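Local coordinates for protein inositol-3-phosphate synthase (Caenorhabditis elegans, PDB 1VKO) that binds nicotinamide-adenine-dinucleotide on a Rossmann-type domain and belongs to the inositol-phosphate synthase family, at residues 284-289 against 294-299; 303-308 against 318-323; 226-231 against 290-295. All blocks are in the same frame, centred on the assembly; numbering follows the deposited sequence.

Contact 1 (284-289 against 294-299); sequences IFAVAS and AHYING. With NAD (nicotinamide-adenine-dinucleotide), chain G.
Ala-286 and Ser-289, on helix 281-291, meet Tyr-296 of strand 295-298 in a buried helix-on-sheet contact of the Rossmann-type domain. The helix belongs to the crossover between the neighbouring parallel strands 242-247 and 295-298, and it runs back over the strand it leads into: the short axes are nearly antiparallel, at 157°, and approach to 7.8 Å. The centre of the interface is a CH-pi contact. Ala-286 CA stands over the middle of one face of the phenol ring, 3.8 Å from its centroid, while the methyl group of the same residue rests on the CD2 and CE2 side. Tyr-296 reaches this place because its CG lies anti to the backbone N (chi1 -172°), which carries the ring up to the helix. Phe-285 adds an oblique touch from its CB to Tyr-296 CE1 and sends its own ring elsewhere, edge-to-face against Trp-159. Ser-289 OG also approaches the tyrosine obliquely, 3.4 Å from Tyr-296 CD1, but its polar need is met within the helix. It donates to Phe-285 O across 2.6 Å, coming from above the carbonyl plane, and the same oxygen accepts from Ser-289 N. One buried carbonyl thus takes two donors, and the hydroxyl is fixed in the apolar layer. Where the helix gives way to the strand, Ala-294 N donates to Ser-289 O over 2.9 Å with a bent N-H...O angle of 131°, and the Ala-294 methyl packs beside that oxygen. The strand then leads to the cofactor: just past its C-terminal end, as is usual for dinucleotide sites in this fold, Gly-299 O lies 3.3 Å from C6N of the nicotinamide ring of NAD.

Contact 2 (303-308 against 318-323); sequences NTLVPG and VFVGGD
Leu-305 extends its two methyl groups over Val-320 and the backbone of Gly-321, so that a single side chain carries most of this buried contact. The branches divide the work. CD2 lies against Val-320, 4.0 Å from its CB, the two side chains lying alongside with their ends pointing opposite ways. CD1 sits on the peptide instead, 3.2 Å from Gly-321 O, and also touches the carboxylate of Asp-323 at OD1. Chi1 of -52° sets CG anti to the carbonyl carbon, and an extended chi2 (169°) then brings CD1 to Gly-321 and CD2 to Val-320. The leucine backbone is the centre of an inverse gamma turn, closed by a weak bond from Val-306 N to Thr-304 O. No direct hydrogen bond joins the two segments; the polar connection is made through water: one molecule accepts from Leu-305 N at 3.0 Å and donates to Asp-323 OD2 at 2.6 Å. The other carboxylate oxygen, OD1, has a weak hydrogen bond from Asn-298 ND2, so the group is held at both oxygens. A cis peptide links Gly-322 to Asp-323. The contact belongs to the beta-alpha-beta unit made of strand 295-298, helix 307-316 and strand 320-321. It ties the turn that leads into the helix to the strand that follows it, with Ala-313 of the helix also packing on Val-320 and Ala-286 of helix 281-291 touching Thr-304.

Contact 3 (226-231 against 290-295); sequences HIRADI and ILEGAH
Glu-292 and Leu-291, at the Schellman motif that ends helix 281-291, receive the side chain of Arg-228 from helix 220-238. The helix end turns at Gly-293, the C-prime residue, which has the positive phi of this motif and whose N reaches back to Ile-290 O. Just before it, Glu-292 offers a single oxygen to the arginine. Arg-228 NE donates to Glu-292 OE2 at 2.8 Å, and NH2 adds a weak bond to the same atom at 3.1 Å; together they form a salt bridge. Because the two donors converge on one oxygen, neither bond is straight (139° at NE); OE2 is met on its anti side and the guanidinium and carboxylate planes stand 46° apart. The two side chains cross at about a right angle, and a bend in the arginine at chi3 (67°) turns its guanidinium toward the glutamate. Leu-291 then covers one guanidinium face, its CB 3.6 Å above the plane and over its centre. Nearer the backbone of the glutamate, Ile-231 CG2 packs 3.7 Å from Glu-292 CB. Arg-232 NE also forms a salt bridge with Glu-292 OE2, so this one oxygen gathers two arginines, which would be expected to favour its charged form. Helix 220-238 is thereby fastened to the C-terminal end of helix 281-291, with Ile-227 packing on Phe-285 and Ala-288 further back along it, and His-316 of helix 307-316 touching Leu-291.

How the contacts relate
Helix 281-291 is common to contacts 1 and 3, which use different parts of it: contact 1 seats it on the parallel sheet, and contact 3 joins its end to helix 220-238. Ile-231 of contact 3 also packs with its CD1 on the CA of Ser-289, a residue of contact 1. Contact 2 lies one step further along the same sheet, where Asn-298 N is probably hydrogen-bonded to Gly-321 O across the adjoining strands. Chemistry follows depth. Contacts 1 and 2 are wholly buried and rely on ring, methyl and backbone packing, with polar groups met inside the helix, by a water or by Asn-298 of the neighbouring strand, whereas the partly exposed contact 3 uses a charged pair.

Contact 1 (284-289 against 294-299)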
loop_
_atom_site.group_PDB
_atom_site.type_symbol
_atom_site.label_atom_id
_atom_site.label_comp_id
_atom_site.label_asym_id
_atom_site.label_seq_id
_atom_site.Cartn_x
_atom_site.Cartn_y
_atom_site.Cartn_z
ATOM N N ILE A 284 -19.186 -26.247 28.437
ATOM C CA ILE A 284 -19.851 -26.211 29.733
ATOM C C ILE A 284 -20.657 -24.928 29.883
ATOM O O ILE A 284 -21.843 -24.995 30.178
ATOM C CB ILE A 284 -18.868 -26.495 30.925
ATOM C CG1 ILE A 284 -18.361 -27.952 30.828
ATOM C CG2 ILE A 284 -19.588 -26.375 32.247
ATOM C CD1 ILE A 284 -17.028 -28.212 31.482
ATOM N N PHE A 285 -20.057 -23.767 29.606
ATOM C CA PHE A 285 -20.864 -22.571 29.449
ATOM C C PHE A 285 -22.043 -22.758 28.499
ATOM O O PHE A 285 -23.145 -22.405 28.849
ATOM C CB PHE A 285 -20.031 -21.366 29.026
ATOM C CG PHE A 285 -19.132 -20.851 30.084
ATOM C CD1 PHE A 285 -19.621 -19.942 31.035
ATOM C CD2 PHE A 285 -17.801 -21.267 30.166
ATOM C CE1 PHE A 285 -18.772 -19.437 32.054
ATOM C CE2 PHE A 285 -16.923 -20.763 31.181
ATOM C CZ PHE A 285 -17.425 -19.843 32.142
ATOM N N ALA A 286 -21.849 -23.305 27.300
ATOM C CA ALA A 286 -23.005 -23.399 26.400
ATOM C C ALA A 286 -24.101 -24.197 27.087
ATOM O O ALA A 286 -25.271 -23.774 27.108
ATOM C CB ALA A 286 -22.633 -23.998 25.039
ATOM N N VAL A 287 -23.716 -25.327 27.687
ATOM C CA VAL A 287 -24.661 -26.177 28.454
ATOM C C VAL A 287 -25.296 -25.464 29.665
ATOM O O VAL A 287 -26.508 -25.485 29.838
ATOM C CB VAL A 287 -24.012 -27.536 28.799
ATOM C CG1 VAL A 287 -24.914 -28.390 29.680
ATOM C CG2 VAL A 287 -23.728 -28.304 27.516
ATOM N N ALA A 288 -24.499 -24.782 30.476
ATOM C CA ALA A 288 -25.061 -24.061 31.617
ATOM C C ALA A 288 -26.102 -23.009 31.201
ATOM O O ALA A 288 -27.024 -22.695 31.963
ATOM C CB ALA A 288 -23.974 -23.428 32.397
ATOM N N SER A 289 -25.929 -22.476 29.988
ATOM C CA SER A 289 -26.735 -21.382 29.449
ATOM C C SER A 289 -28.067 -21.954 29.038
ATOM O O SER A 289 -29.120 -21.473 29.480
ATOM C CB SER A 289 -26.049 -20.726 28.234
ATOM O OG SER A 289 -24.738 -20.318 28.568
ATOM N N ALA A 294 -31.055 -19.339 29.191
ATOM C CA ALA A 294 -30.239 -18.279 28.554
ATOM C C ALA A 294 -29.783 -18.678 27.151
ATOM O O ALA A 294 -29.532 -19.850 26.876
ATOM C CB ALA A 294 -29.020 -17.946 29.410
ATOM N N HIS A 295 -29.674 -17.701 26.260
ATOM C CA HIS A 295 -29.231 -17.973 24.902
ATOM C C HIS A 295 -27.712 -17.879 24.909
ATOM O O HIS A 295 -27.111 -17.256 25.796
ATOM C CB HIS A 295 -29.818 -16.960 23.902
ATOM C CG HIS A 295 -31.287 -16.720 24.075
ATOM N ND1 HIS A 295 -32.240 -17.625 23.673
ATOM C CD2 HIS A 295 -31.964 -15.674 24.599
ATOM C CE1 HIS A 295 -33.441 -17.165 23.966
ATOM N NE2 HIS A 295 -33.302 -15.973 24.515
ATOM N N TYR A 296 -27.097 -18.490 23.918
ATOM C CA TYR A 296 -25.664 -18.575 23.905
ATOM C C TYR A 296 -25.063 -18.190 22.549
ATOM O O TYR A 296 -25.406 -18.806 21.495
ATOM C CB TYR A 296 -25.211 -19.976 24.347
ATOM C CG TYR A 296 -23.710 -20.048 24.527
ATOM C CD1 TYR A 296 -23.093 -19.620 25.704
ATOM C CD2 TYR A 296 -22.913 -20.499 23.510
ATOM C CE1 TYR A 296 -21.700 -19.676 25.839
ATOM C CE2 TYR A 296 -21.548 -20.523 23.622
ATOM C CZ TYR A 296 -20.937 -20.157 24.771
ATOM O OH TYR A 296 -19.532 -20.237 24.836
ATOM N N ILE A 297 -24.185 -17.173 22.596
ATOM C CA ILE A 297 -23.390 -16.701 21.429
ATOM C C ILE A 297 -21.893 -16.974 21.539
ATOM O O ILE A 297 -21.257 -16.633 22.557
ATOM C CB ILE A 297 -23.580 -15.161 21.172
ATOM C CG1 ILE A 297 -25.055 -14.725 21.272
ATOM C CG2 ILE A 297 -22.904 -14.722 19.827
ATOM C CD1 ILE A 297 -25.984 -15.417 20.325
ATOM N N ASN A 298 -21.341 -17.575 20.481
ATOM C CA ASN A 298 -19.922 -17.894 20.367
ATOM C C ASN A 298 -19.204 -16.898 19.437
ATOM O O ASN A 298 -19.376 -16.972 18.207
ATOM C CB ASN A 298 -19.740 -19.313 19.801
ATOM C CG ASN A 298 -18.244 -19.669 19.525
ATOM O OD1 ASN A 298 -17.338 -19.161 20.182
ATOM N ND2 ASN A 298 -18.007 -20.553 18.557
ATOM N N GLY A 299 -18.407 -16.008 20.038
ATOM C CA GLY A 299 -17.695 -14.937 19.370
ATOM C C GLY A 299 -16.317 -15.362 18.888
ATOM O O GLY A 299 -15.608 -14.586 18.227
HETATM P PA NAD G . -8.402 -10.793 25.301
HETATM O O1A NAD G . -7.260 -11.608 25.679
HETATM O O2A NAD G . -8.096 -9.384 25.601
HETATM O O5B NAD G . -9.664 -11.358 26.079
HETATM C C5B NAD G . -9.675 -12.673 26.546
HETATM C C4B NAD G . -10.073 -12.633 28.009
HETATM O O4B NAD G . -10.719 -13.846 28.325
HETATM C C3B NAD G . -8.886 -12.525 28.924
HETATM O O3B NAD G . -9.344 -11.715 29.995
HETATM C C2B NAD G . -8.681 -13.898 29.500
HETATM O O2B NAD G . -8.423 -13.675 30.885
HETATM C C1B NAD G . -10.075 -14.505 29.375
HETATM N N9A NAD G . -10.237 -15.980 29.314
HETATM C C8A NAD G . -9.466 -16.927 28.711
HETATM N N7A NAD G . -10.015 -18.139 28.955
HETATM C C5A NAD G . -11.124 -18.012 29.707
HETATM C C6A NAD G . -12.036 -18.922 30.269
HETATM N N6A NAD G . -11.914 -20.256 30.166
HETATM N N1A NAD G . -13.068 -18.434 31.029
HETATM C C2A NAD G . -13.189 -17.095 31.263
HETATM N N3A NAD G . -12.272 -16.238 30.745
HETATM C C4A NAD G . -11.254 -16.663 29.966
HETATM O O3 NAD G . -8.811 -11.000 23.746
HETATM P PN NAD G . -9.934 -10.085 23.087
HETATM O O1N NAD G . -10.812 -9.610 24.189
HETATM O O2N NAD G . -9.256 -9.102 22.238
HETATM O O5D NAD G . -10.883 -11.089 22.237
HETATM C C5D NAD G . -11.360 -12.296 22.805
HETATM C C4D NAD G . -11.777 -13.360 21.771
HETATM O O4D NAD G . -12.582 -12.786 20.771
HETATM C C3D NAD G . -10.601 -14.032 21.052
HETATM O O3D NAD G . -10.879 -15.397 20.920
HETATM C C2D NAD G . -10.689 -13.479 19.652
HETATM O O2D NAD G . -10.239 -14.348 18.625
HETATM C C1D NAD G . -12.173 -13.277 19.514
HETATM N N1N NAD G . -12.340 -12.373 18.382
HETATM C C2N NAD G . -11.833 -11.113 18.438
HETATM C C3N NAD G . -11.979 -10.289 17.345
HETATM C C7N NAD G . -11.761 -8.844 17.590
HETATM O O7N NAD G . -11.318 -8.513 18.893
HETATM N N7N NAD G . -12.005 -7.954 16.620
HETATM C C4N NAD G . -12.656 -10.725 16.189
HETATM C C5N NAD G . -13.146 -12.011 16.146
HETATM C C6N NAD G . -12.975 -12.848 17.260
#

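Contact 2 (303-308 against 318-323)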
loop_
_atom_site.group_PDB
_atom_site.type_symbol
_atom_site.label_atom_id
_atom_site.label_comp_id
_atom_site.label_asym_id
_atom_site.label_seq_id
_atom_site.Cartn_x
_atom_site.Cartn_y
_atom_site.Cartn_z
ATOM N N ASN A 303 -15.183 -24.755 17.931
ATOM C CA ASN A 303 -16.401 -25.461 17.514
ATOM C C ASN A 303 -17.361 -25.831 18.652
ATOM O O ASN A 303 -17.887 -26.944 18.706
ATOM C CB ASN A 303 -16.081 -26.654 16.608
ATOM C CG ASN A 303 -15.208 -27.685 17.272
ATOM O OD1 ASN A 303 -14.258 -27.352 17.951
ATOM N ND2 ASN A 303 -15.524 -28.958 17.058
ATOM N N THR A 304 -17.618 -24.851 19.530
ATOM C CA THR A 304 -18.451 -25.055 20.681
ATOM C C THR A 304 -19.800 -25.699 20.337
ATOM O O THR A 304 -20.234 -26.638 21.015
ATOM C CB THR A 304 -18.710 -23.739 21.426
ATOM O OG1 THR A 304 -17.471 -23.111 21.821
ATOM C CG2 THR A 304 -19.406 -24.065 22.746
ATOM N N LEU A 305 -20.442 -25.204 19.280
ATOM C CA LEU A 305 -21.793 -25.614 18.908
ATOM C C LEU A 305 -21.819 -26.888 18.059
ATOM O O LEU A 305 -22.388 -26.931 16.968
ATOM C CB LEU A 305 -22.514 -24.431 18.236
ATOM C CG LEU A 305 -22.456 -23.134 19.090
ATOM C CD1 LEU A 305 -22.917 -21.896 18.344
ATOM C CD2 LEU A 305 -23.249 -23.281 20.392
ATOM N N VAL A 306 -21.176 -27.925 18.579
ATOM C CA VAL A 306 -21.280 -29.282 18.040
ATOM C C VAL A 306 -22.757 -29.742 17.956
ATOM O O VAL A 306 -23.623 -29.173 18.635
ATOM C CB VAL A 306 -20.442 -30.276 18.893
ATOM C CG1 VAL A 306 -18.966 -29.948 18.771
ATOM C CG2 VAL A 306 -20.864 -30.233 20.357
ATOM N N PRO A 307 -23.046 -30.768 17.152
ATOM C CA PRO A 307 -24.442 -31.200 16.925
ATOM C C PRO A 307 -25.202 -31.514 18.239
ATOM O O PRO A 307 -26.356 -31.140 18.398
ATOM C CB PRO A 307 -24.293 -32.448 16.049
ATOM C CG PRO A 307 -22.927 -32.355 15.433
ATOM C CD PRO A 307 -22.074 -31.599 16.411
ATOM N N GLY A 308 -24.537 -32.162 19.181
ATOM C CA GLY A 308 -25.132 -32.404 20.477
ATOM C C GLY A 308 -25.658 -31.168 21.174
ATOM O O GLY A 308 -26.716 -31.209 21.796
ATOM N N VAL A 318 -34.123 -22.510 23.177
ATOM C CA VAL A 318 -33.167 -21.420 23.341
ATOM C C VAL A 318 -32.405 -21.208 22.011
ATOM O O VAL A 318 -32.322 -22.134 21.178
ATOM C CB VAL A 318 -32.281 -21.775 24.548
ATOM C CG1 VAL A 318 -30.830 -21.941 24.182
ATOM C CG2 VAL A 318 -32.550 -20.825 25.736
ATOM N N PHE A 319 -31.893 -19.999 21.776
ATOM C CA PHE A 319 -31.151 -19.727 20.531
ATOM C C PHE A 319 -29.670 -19.838 20.739
ATOM O O PHE A 319 -29.162 -19.421 21.786
ATOM C CB PHE A 319 -31.416 -18.318 19.967
ATOM C CG PHE A 319 -32.806 -18.109 19.432
ATOM C CD1 PHE A 319 -33.245 -18.779 18.296
ATOM C CD2 PHE A 319 -33.660 -17.199 20.040
ATOM C CE1 PHE A 319 -34.537 -18.572 17.804
ATOM C CE2 PHE A 319 -34.950 -16.988 19.558
ATOM C CZ PHE A 319 -35.388 -17.665 18.443
ATOM N N VAL A 320 -28.986 -20.394 19.727
ATOM C CA VAL A 320 -27.532 -20.398 19.696
ATOM C C VAL A 320 -27.027 -19.543 18.538
ATOM O O VAL A 320 -27.785 -19.288 17.601
ATOM C CB VAL A 320 -26.900 -21.830 19.768
ATOM C CG1 VAL A 320 -27.257 -22.455 21.072
ATOM C CG2 VAL A 320 -27.301 -22.756 18.576
ATOM N N GLY A 321 -25.775 -19.073 18.624
ATOM C CA GLY A 321 -25.160 -18.285 17.538
ATOM C C GLY A 321 -23.635 -18.401 17.464
ATOM O O GLY A 321 -22.986 -18.712 18.453
ATOM N N GLY A 322 -23.070 -18.158 16.282
ATOM C CA GLY A 322 -21.619 -18.226 16.033
ATOM C C GLY A 322 -21.319 -18.502 14.567
ATOM O O GLY A 322 -22.237 -18.640 13.765
ATOM N N ASP A 323 -20.044 -18.579 14.189
ATOM C CA ASP A 323 -18.948 -18.450 15.108
ATOM C C ASP A 323 -18.036 -17.341 14.621
ATOM O O ASP A 323 -17.768 -17.238 13.407
ATOM C CB ASP A 323 -18.130 -19.738 15.091
ATOM C CG ASP A 323 -18.901 -20.936 15.541
ATOM O OD1 ASP A 323 -19.766 -20.851 16.479
ATOM O OD2 ASP A 323 -18.659 -22.054 15.059
HETATM O O HOH W 1 -19.064 -23.761 17.012
#

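Contact 3 (226-231 against 290-295)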
loop_
_atom_site.group_PDB
_atom_site.type_symbol
_atom_site.label_atom_id
_atom_site.label_comp_id
_atom_site.label_asym_id
_atom_site.label_seq_id
_atom_site.Cartn_x
_atom_site.Cartn_y
_atom_site.Cartn_z
ATOM N N HIS A 226 -21.933 -25.038 38.818
ATOM C CA HIS A 226 -21.459 -23.795 39.418
ATOM C C HIS A 226 -21.869 -22.624 38.542
ATOM O O HIS A 226 -22.362 -21.605 39.051
ATOM C CB HIS A 226 -19.946 -23.825 39.555
ATOM C CG HIS A 226 -19.367 -22.614 40.217
ATOM N ND1 HIS A 226 -18.752 -22.664 41.447
ATOM C CD2 HIS A 226 -19.289 -21.325 39.810
ATOM C CE1 HIS A 226 -18.309 -21.461 41.768
ATOM N NE2 HIS A 226 -18.620 -20.631 40.789
ATOM N N ILE A 227 -21.659 -22.758 37.231
ATOM C CA ILE A 227 -22.096 -21.735 36.265
ATOM C C ILE A 227 -23.615 -21.627 36.188
ATOM O O ILE A 227 -24.139 -20.531 36.038
ATOM C CB ILE A 227 -21.586 -22.058 34.866
ATOM C CG1 ILE A 227 -20.075 -22.316 34.886
ATOM C CG2 ILE A 227 -21.955 -20.916 33.918
ATOM C CD1 ILE A 227 -19.233 -21.105 35.199
ATOM N N ARG A 228 -24.321 -22.763 36.213
ATOM C CA ARG A 228 -25.781 -22.711 36.271
ATOM C C ARG A 228 -26.145 -21.781 37.440
ATOM O O ARG A 228 -26.933 -20.860 37.284
ATOM C CB ARG A 228 -26.378 -24.104 36.481
ATOM C CG ARG A 228 -26.243 -24.994 35.268
ATOM C CD ARG A 228 -27.088 -26.234 35.302
ATOM N NE ARG A 228 -28.503 -25.892 35.229
ATOM C CZ ARG A 228 -29.493 -26.771 35.317
ATOM N NH1 ARG A 228 -29.242 -28.066 35.482
ATOM N NH2 ARG A 228 -30.742 -26.351 35.220
ATOM N N ALA A 229 -25.504 -22.008 38.583
ATOM C CA ALA A 229 -25.781 -21.260 39.816
ATOM C C ALA A 229 -25.555 -19.785 39.584
ATOM O O ALA A 229 -26.338 -18.947 40.048
ATOM C CB ALA A 229 -24.879 -21.786 40.954
ATOM N N ASP A 230 -24.519 -19.479 38.789
ATOM C CA ASP A 230 -24.107 -18.099 38.471
ATOM C C ASP A 230 -25.143 -17.381 37.649
ATOM O O ASP A 230 -25.410 -16.196 37.848
ATOM C CB ASP A 230 -22.743 -18.066 37.774
ATOM C CG ASP A 230 -21.565 -18.260 38.740
ATOM O OD1 ASP A 230 -21.699 -18.020 39.980
ATOM O OD2 ASP A 230 -20.436 -18.612 38.340
ATOM N N ILE A 231 -25.768 -18.120 36.747
ATOM C CA ILE A 231 -26.754 -17.552 35.830
ATOM C C ILE A 231 -28.069 -17.245 36.523
ATOM O O ILE A 231 -28.610 -16.153 36.348
ATOM C CB ILE A 231 -26.981 -18.518 34.647
ATOM C CG1 ILE A 231 -25.722 -18.560 33.768
ATOM C CG2 ILE A 231 -28.231 -18.114 33.851
ATOM C CD1 ILE A 231 -25.723 -19.661 32.776
ATOM N N ILE A 290 -28.003 -22.991 28.209
ATOM C CA ILE A 290 -29.192 -23.612 27.675
ATOM C C ILE A 290 -30.036 -24.164 28.800
ATOM O O ILE A 290 -31.216 -23.845 28.882
ATOM C CB ILE A 290 -28.843 -24.724 26.668
ATOM C CG1 ILE A 290 -28.180 -24.124 25.438
ATOM C CG2 ILE A 290 -30.098 -25.483 26.288
ATOM C CD1 ILE A 290 -27.314 -25.134 24.674
ATOM N N LEU A 291 -29.428 -24.954 29.681
ATOM C CA LEU A 291 -30.167 -25.546 30.808
ATOM C C LEU A 291 -30.876 -24.522 31.683
ATOM O O LEU A 291 -31.899 -24.827 32.265
ATOM C CB LEU A 291 -29.285 -26.505 31.642
ATOM C CG LEU A 291 -28.824 -27.693 30.792
ATOM C CD1 LEU A 291 -27.751 -28.379 31.491
ATOM C CD2 LEU A 291 -29.940 -28.647 30.543
ATOM N N GLU A 292 -30.351 -23.300 31.718
ATOM C CA GLU A 292 -30.983 -22.172 32.431
ATOM C C GLU A 292 -31.848 -21.243 31.576
ATOM O O GLU A 292 -32.228 -20.157 32.026
ATOM C CB GLU A 292 -29.909 -21.341 33.114
ATOM C CG GLU A 292 -29.171 -22.085 34.206
ATOM C CD GLU A 292 -30.105 -22.521 35.321
ATOM O OE1 GLU A 292 -31.164 -21.864 35.480
ATOM O OE2 GLU A 292 -29.783 -23.513 36.024
ATOM N N GLY A 293 -32.143 -21.633 30.341
ATOM C CA GLY A 293 -32.987 -20.795 29.493
ATOM C C GLY A 293 -32.363 -19.506 28.965
ATOM O O GLY A 293 -33.063 -18.676 28.367
ATOM N N ALA A 294 -31.055 -19.339 29.191
ATOM C CA ALA A 294 -30.239 -18.279 28.554
ATOM C C ALA A 294 -29.783 -18.678 27.151
ATOM O O ALA A 294 -29.532 -19.850 26.876
ATOM C CB ALA A 294 -29.020 -17.946 29.410
ATOM N N HIS A 295 -29.674 -17.701 26.260
ATOM C CA HIS A 295 -29.231 -17.973 24.902
ATOM C C HIS A 295 -27.712 -17.879 24.909
ATOM O O HIS A 295 -27.111 -17.256 25.796
ATOM C CB HIS A 295 -29.818 -16.960 23.902
ATOM C CG HIS A 295 -31.287 -16.720 24.075
ATOM N ND1 HIS A 295 -32.240 -17.625 23.673
ATOM C CD2 HIS A 295 -31.964 -15.674 24.599
ATOM C CE1 HIS A 295 -33.441 -17.165 23.966
ATOM N NE2 HIS A 295 -33.302 -15.973 24.515
#